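Local coordinates for lipid-transfer protein (Thermomonospora curvata, PDB 6OK1), which is a lipid-transfer protein of the thiolase superfamily, probably built on the thiolase fold, at residues Glu26-Ile38 against Thr58-Ile70. Residues are numbered along the deposited sequence; the frame is centred on the assembly and turned at random.
Sequences ELQLACEAVLAAI and TSSEIHVARNTGI. With NA (sodium ion), chain E.
Helix 26-38 and helix 61-68 cross at -63° with their axes 9.8 Å apart, and the backbones come nearest at Leu27 and Ser59, ahead of the second helix. At that end Thr58 OG1 donates to Glu26 OE1 over 2.8 Å, meeting the oxygen nearly along its C-O axis, and a water that donates to OE1 and accepts from Thr58 N closes the ring. Glu26 OE2 takes the backbone N of Asn112, so both carboxylate oxygens are held. Next comes Leu27: with CG anti to the backbone N (chi1 176°), it lays CD1 against Ser59 CB, His63 CB and Val64 CG2, while CD2 lies 3.6 Å from Asn67 ND2. That ND2 donates to His63 O at 2.9 Å, and Asn67 OD1 is held weakly by the backbone of another protein's chain. In this thiolase fold both helices pack on the N-terminal half of the sheet, Val34 touching Ala223 of strand 219-228 and Val64 touching Leu51 of strand 50-54. Between the helices Val34 CG2 and Val64 CG1 meet tip to tip at 4.2 Å. Cys31 SG rests 3.6 Å from Asn67 CB and also touches Thr68 CG2; Thr68 turns its hydroxyl back to Val64 O. Farther along, Ile70 CD1 reaches Val34 CG1 at 3.9 Å and Ile38 CD1, while Ile70 O binds the sodium ion at 2.2 Å, with the backbone O atoms of Val48 and Glu72 and two waters.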
loop_
_atom_site.group_PDB
_atom_site.type_symbol
_atom_site.label_atom_id
_atom_site.label_comp_id
_atom_site.label_asym_id
_atom_site.label_seq_id
_atom_site.Cartn_x
_atom_site.Cartn_y
_atom_site.Cartn_z
ATOM N N GLU A 26 -8.012 4.933 -15.935
ATOM C CA GLU A 26 -6.698 4.663 -15.339
ATOM C C GLU A 26 -6.299 3.208 -15.537
ATOM O O GLU A 26 -5.134 2.901 -15.839
ATOM C CB GLU A 26 -6.710 5.040 -13.854
ATOM C CG GLU A 26 -7.078 6.498 -13.618
ATOM C CD GLU A 26 -6.727 7.028 -12.236
ATOM O OE1 GLU A 26 -6.704 6.226 -11.273
ATOM O OE2 GLU A 26 -6.485 8.263 -12.124
ATOM N N LEU A 27 -7.255 2.286 -15.423
ATOM C CA LEU A 27 -6.928 0.882 -15.657
ATOM C C LEU A 27 -6.496 0.646 -17.097
ATOM O O LEU A 27 -5.540 -0.096 -17.354
ATOM C CB LEU A 27 -8.117 -0.015 -15.310
ATOM C CG LEU A 27 -7.954 -1.517 -15.600
ATOM C CD1 LEU A 27 -6.855 -2.152 -14.768
ATOM C CD2 LEU A 27 -9.280 -2.221 -15.371
ATOM N N GLN A 28 -7.168 1.271 -18.065
ATOM C CA GLN A 28 -6.728 1.073 -19.437
ATOM C C GLN A 28 -5.311 1.597 -19.622
ATOM O O GLN A 28 -4.488 0.961 -20.282
ATOM C CB GLN A 28 -7.695 1.736 -20.438
ATOM C CG GLN A 28 -7.201 1.637 -21.870
ATOM C CD GLN A 28 -8.301 1.776 -22.921
ATOM O OE1 GLN A 28 -9.482 1.809 -22.620
ATOM N NE2 GLN A 28 -7.891 1.851 -24.166
ATOM N N LEU A 29 -4.994 2.746 -19.029
ATOM C CA LEU A 29 -3.635 3.256 -19.163
ATOM C C LEU A 29 -2.622 2.286 -18.559
ATOM O O LEU A 29 -1.542 2.084 -19.116
ATOM C CB LEU A 29 -3.522 4.617 -18.485
ATOM C CG LEU A 29 -4.397 5.753 -19.042
ATOM C CD1 LEU A 29 -4.271 6.978 -18.168
ATOM C CD2 LEU A 29 -3.962 6.080 -20.484
ATOM N N ALA A 30 -2.925 1.752 -17.372
ATOM C CA ALA A 30 -2.030 0.795 -16.736
ATOM C C ALA A 30 -1.833 -0.413 -17.619
ATOM O O ALA A 30 -0.707 -0.857 -17.829
ATOM C CB ALA A 30 -2.572 0.377 -15.378
ATOM N N CYS A 31 -2.926 -0.944 -18.165
ATOM C CA CYS A 31 -2.807 -2.122 -19.017
ATOM C C CYS A 31 -1.998 -1.819 -20.270
ATOM O O CYS A 31 -1.163 -2.633 -20.686
ATOM C CB CYS A 31 -4.192 -2.638 -19.382
ATOM S SG CYS A 31 -5.058 -3.336 -17.988
ATOM N N GLU A 32 -2.213 -0.659 -20.884
ATOM C CA GLU A 32 -1.435 -0.318 -22.073
ATOM C C GLU A 32 0.056 -0.252 -21.757
ATOM O O GLU A 32 0.879 -0.813 -22.486
ATOM C CB GLU A 32 -1.902 1.002 -22.684
ATOM C CG GLU A 32 -3.242 0.914 -23.370
ATOM C CD GLU A 32 -3.704 2.241 -23.938
ATOM O OE1 GLU A 32 -2.846 3.119 -24.201
ATOM O OE2 GLU A 32 -4.929 2.398 -24.126
ATOM N N ALA A 33 0.424 0.460 -20.693
ATOM C CA ALA A 33 1.838 0.618 -20.358
ATOM C C ALA A 33 2.469 -0.725 -20.007
ATOM O O ALA A 33 3.593 -1.031 -20.430
ATOM C CB ALA A 33 1.972 1.615 -19.190
ATOM N N VAL A 34 1.748 -1.550 -19.251
ATOM C CA VAL A 34 2.269 -2.844 -18.824
ATOM C C VAL A 34 2.507 -3.748 -20.028
ATOM O O VAL A 34 3.573 -4.355 -20.163
ATOM C CB VAL A 34 1.302 -3.487 -17.824
ATOM C CG1 VAL A 34 1.565 -4.954 -17.639
ATOM C CG2 VAL A 34 1.382 -2.749 -16.479
ATOM N N LEU A 35 1.513 -3.865 -20.914
ATOM C CA LEU A 35 1.715 -4.669 -22.124
ATOM C C LEU A 35 2.858 -4.128 -22.976
ATOM O O LEU A 35 3.611 -4.908 -23.579
ATOM C CB LEU A 35 0.421 -4.730 -22.941
ATOM C CG LEU A 35 -0.656 -5.629 -22.311
ATOM C CD1 LEU A 35 -1.954 -5.557 -23.111
ATOM C CD2 LEU A 35 -0.204 -7.091 -22.203
ATOM N N ALA A 36 2.988 -2.803 -23.067
ATOM C CA ALA A 36 4.060 -2.220 -23.869
ATOM C C ALA A 36 5.423 -2.569 -23.292
ATOM O O ALA A 36 6.351 -2.897 -24.038
ATOM C CB ALA A 36 3.880 -0.704 -23.975
ATOM N N ALA A 37 5.556 -2.536 -21.958
ATOM C CA ALA A 37 6.837 -2.850 -21.321
ATOM C C ALA A 37 7.180 -4.329 -21.487
ATOM O O ALA A 37 8.331 -4.683 -21.774
ATOM C CB ALA A 37 6.802 -2.476 -19.838
ATOM N N ILE A 38 6.176 -5.192 -21.359
ATOM C CA ILE A 38 6.362 -6.625 -21.541
ATOM C C ILE A 38 6.864 -6.907 -22.953
ATOM O O ILE A 38 7.833 -7.651 -23.156
ATOM C CB ILE A 38 5.039 -7.355 -21.245
ATOM C CG1 ILE A 38 4.708 -7.275 -19.738
ATOM C CG2 ILE A 38 5.085 -8.807 -21.708
ATOM C CD1 ILE A 38 3.281 -7.692 -19.358
ATOM N N THR A 58 -5.067 2.962 -8.313
ATOM C CA THR A 58 -6.395 2.365 -8.241
ATOM C C THR A 58 -6.533 1.121 -9.109
ATOM O O THR A 58 -7.553 0.432 -9.018
ATOM C CB THR A 58 -7.466 3.399 -8.689
ATOM O OG1 THR A 58 -7.260 3.725 -10.057
ATOM C CG2 THR A 58 -7.399 4.689 -7.835
ATOM N N SER A 59 -5.575 0.857 -9.993
ATOM C CA SER A 59 -5.605 -0.324 -10.847
ATOM C C SER A 59 -4.859 -1.431 -10.127
ATOM O O SER A 59 -3.671 -1.640 -10.339
ATOM C CB SER A 59 -4.973 -0.014 -12.195
ATOM O OG SER A 59 -5.639 1.084 -12.794
ATOM N N SER A 60 -5.571 -2.155 -9.269
ATOM C CA SER A 60 -4.921 -3.168 -8.457
ATOM C C SER A 60 -4.248 -4.236 -9.322
ATOM O O SER A 60 -4.616 -4.478 -10.479
ATOM C CB SER A 60 -5.938 -3.808 -7.513
ATOM O OG SER A 60 -6.685 -4.758 -8.224
ATOM N N GLU A 61 -3.293 -4.939 -8.696
ATOM C CA GLU A 61 -2.554 -5.992 -9.368
ATOM C C GLU A 61 -3.501 -7.004 -9.996
ATOM O O GLU A 61 -3.267 -7.467 -11.113
ATOM C CB GLU A 61 -1.615 -6.696 -8.373
ATOM C CG GLU A 61 -0.642 -5.735 -7.665
ATOM C CD GLU A 61 -1.128 -5.252 -6.330
ATOM O OE1 GLU A 61 -2.348 -4.998 -6.182
ATOM O OE2 GLU A 61 -0.284 -5.131 -5.416
ATOM N N ILE A 62 -4.592 -7.339 -9.301
ATOM C CA ILE A 62 -5.477 -8.370 -9.849
ATOM C C ILE A 62 -6.247 -7.853 -11.056
ATOM O O ILE A 62 -6.556 -8.622 -11.972
ATOM C CB ILE A 62 -6.440 -8.911 -8.788
ATOM C CG1 ILE A 62 -7.285 -7.796 -8.163
ATOM C CG2 ILE A 62 -5.647 -9.704 -7.734
ATOM C CD1 ILE A 62 -8.414 -8.343 -7.264
ATOM N N HIS A 63 -6.587 -6.568 -11.073
ATOM C CA HIS A 63 -7.311 -6.027 -12.218
ATOM C C HIS A 63 -6.400 -5.905 -13.424
ATOM O O HIS A 63 -6.789 -6.251 -14.546
ATOM C CB HIS A 63 -7.925 -4.680 -11.850
ATOM C CG HIS A 63 -9.045 -4.809 -10.870
ATOM N ND1 HIS A 63 -10.118 -5.647 -11.097
ATOM C CD2 HIS A 63 -9.237 -4.272 -9.645
ATOM C CE1 HIS A 63 -10.937 -5.596 -10.059
ATOM N NE2 HIS A 63 -10.430 -4.762 -9.166
ATOM N N VAL A 64 -5.159 -5.474 -13.210
ATOM C CA VAL A 64 -4.181 -5.487 -14.296
ATOM C C VAL A 64 -3.973 -6.915 -14.800
ATOM O O VAL A 64 -3.926 -7.170 -16.017
ATOM C CB VAL A 64 -2.860 -4.834 -13.829
ATOM C CG1 VAL A 64 -1.757 -4.992 -14.873
ATOM C CG2 VAL A 64 -3.104 -3.349 -13.552
ATOM N N ALA A 65 -3.840 -7.867 -13.885
ATOM C CA ALA A 65 -3.483 -9.212 -14.311
ATOM C C ALA A 65 -4.609 -9.864 -15.112
ATOM O O ALA A 65 -4.342 -10.531 -16.109
ATOM C CB ALA A 65 -3.108 -10.068 -13.112
ATOM N N ARG A 66 -5.868 -9.720 -14.684
ATOM C CA ARG A 66 -6.932 -10.409 -15.412
ATOM C C ARG A 66 -7.258 -9.717 -16.726
ATOM O O ARG A 66 -7.767 -10.366 -17.652
ATOM C CB ARG A 66 -8.189 -10.553 -14.553
ATOM C CG ARG A 66 -8.988 -9.291 -14.293
ATOM C CD ARG A 66 -10.281 -9.601 -13.498
ATOM N NE ARG A 66 -11.221 -10.389 -14.302
ATOM C CZ ARG A 66 -12.163 -9.856 -15.091
ATOM N NH1 ARG A 66 -12.314 -8.538 -15.158
ATOM N NH2 ARG A 66 -12.979 -10.640 -15.793
ATOM N N ASN A 67 -6.929 -8.437 -16.857
ATOM C CA ASN A 67 -7.148 -7.749 -18.127
ATOM C C ASN A 67 -6.065 -8.084 -19.138
ATOM O O ASN A 67 -6.353 -8.213 -20.329
ATOM C CB ASN A 67 -7.202 -6.233 -17.899
ATOM C CG ASN A 67 -8.606 -5.741 -17.596
ATOM O OD1 ASN A 67 -9.343 -5.396 -18.505
ATOM N ND2 ASN A 67 -8.980 -5.713 -16.323
ATOM N N THR A 68 -4.813 -8.186 -18.693
ATOM C CA THR A 68 -3.684 -8.335 -19.604
ATOM C C THR A 68 -3.313 -9.776 -19.907
ATOM O O THR A 68 -2.500 -9.999 -20.812
ATOM C CB THR A 68 -2.442 -7.649 -19.052
ATOM O OG1 THR A 68 -2.102 -8.231 -17.777
ATOM C CG2 THR A 68 -2.685 -6.157 -18.923
ATOM N N GLY A 69 -3.855 -10.749 -19.177
ATOM C CA GLY A 69 -3.446 -12.129 -19.356
ATOM C C GLY A 69 -2.199 -12.520 -18.600
ATOM O O GLY A 69 -1.643 -13.599 -18.864
ATOM N N ILE A 70 -1.749 -11.681 -17.659
ATOM C CA ILE A 70 -0.653 -12.050 -16.761
ATOM C C ILE A 70 -1.041 -13.246 -15.904
ATOM O O ILE A 70 -0.186 -14.064 -15.528
ATOM C CB ILE A 70 -0.263 -10.804 -15.924
ATOM C CG1 ILE A 70 0.548 -9.863 -16.802
ATOM C CG2 ILE A 70 0.488 -11.179 -14.658
ATOM C CD1 ILE A 70 0.762 -8.470 -16.213
HETATM NA NA NA E . 1.437 -14.949 -14.329
HETATM O O HOH W 1 -4.203 5.283 -10.154
HETATM O O HOH W 2 2.944 -16.865 -13.899
HETATM O O HOH W 3 0.612 -16.769 -15.415
#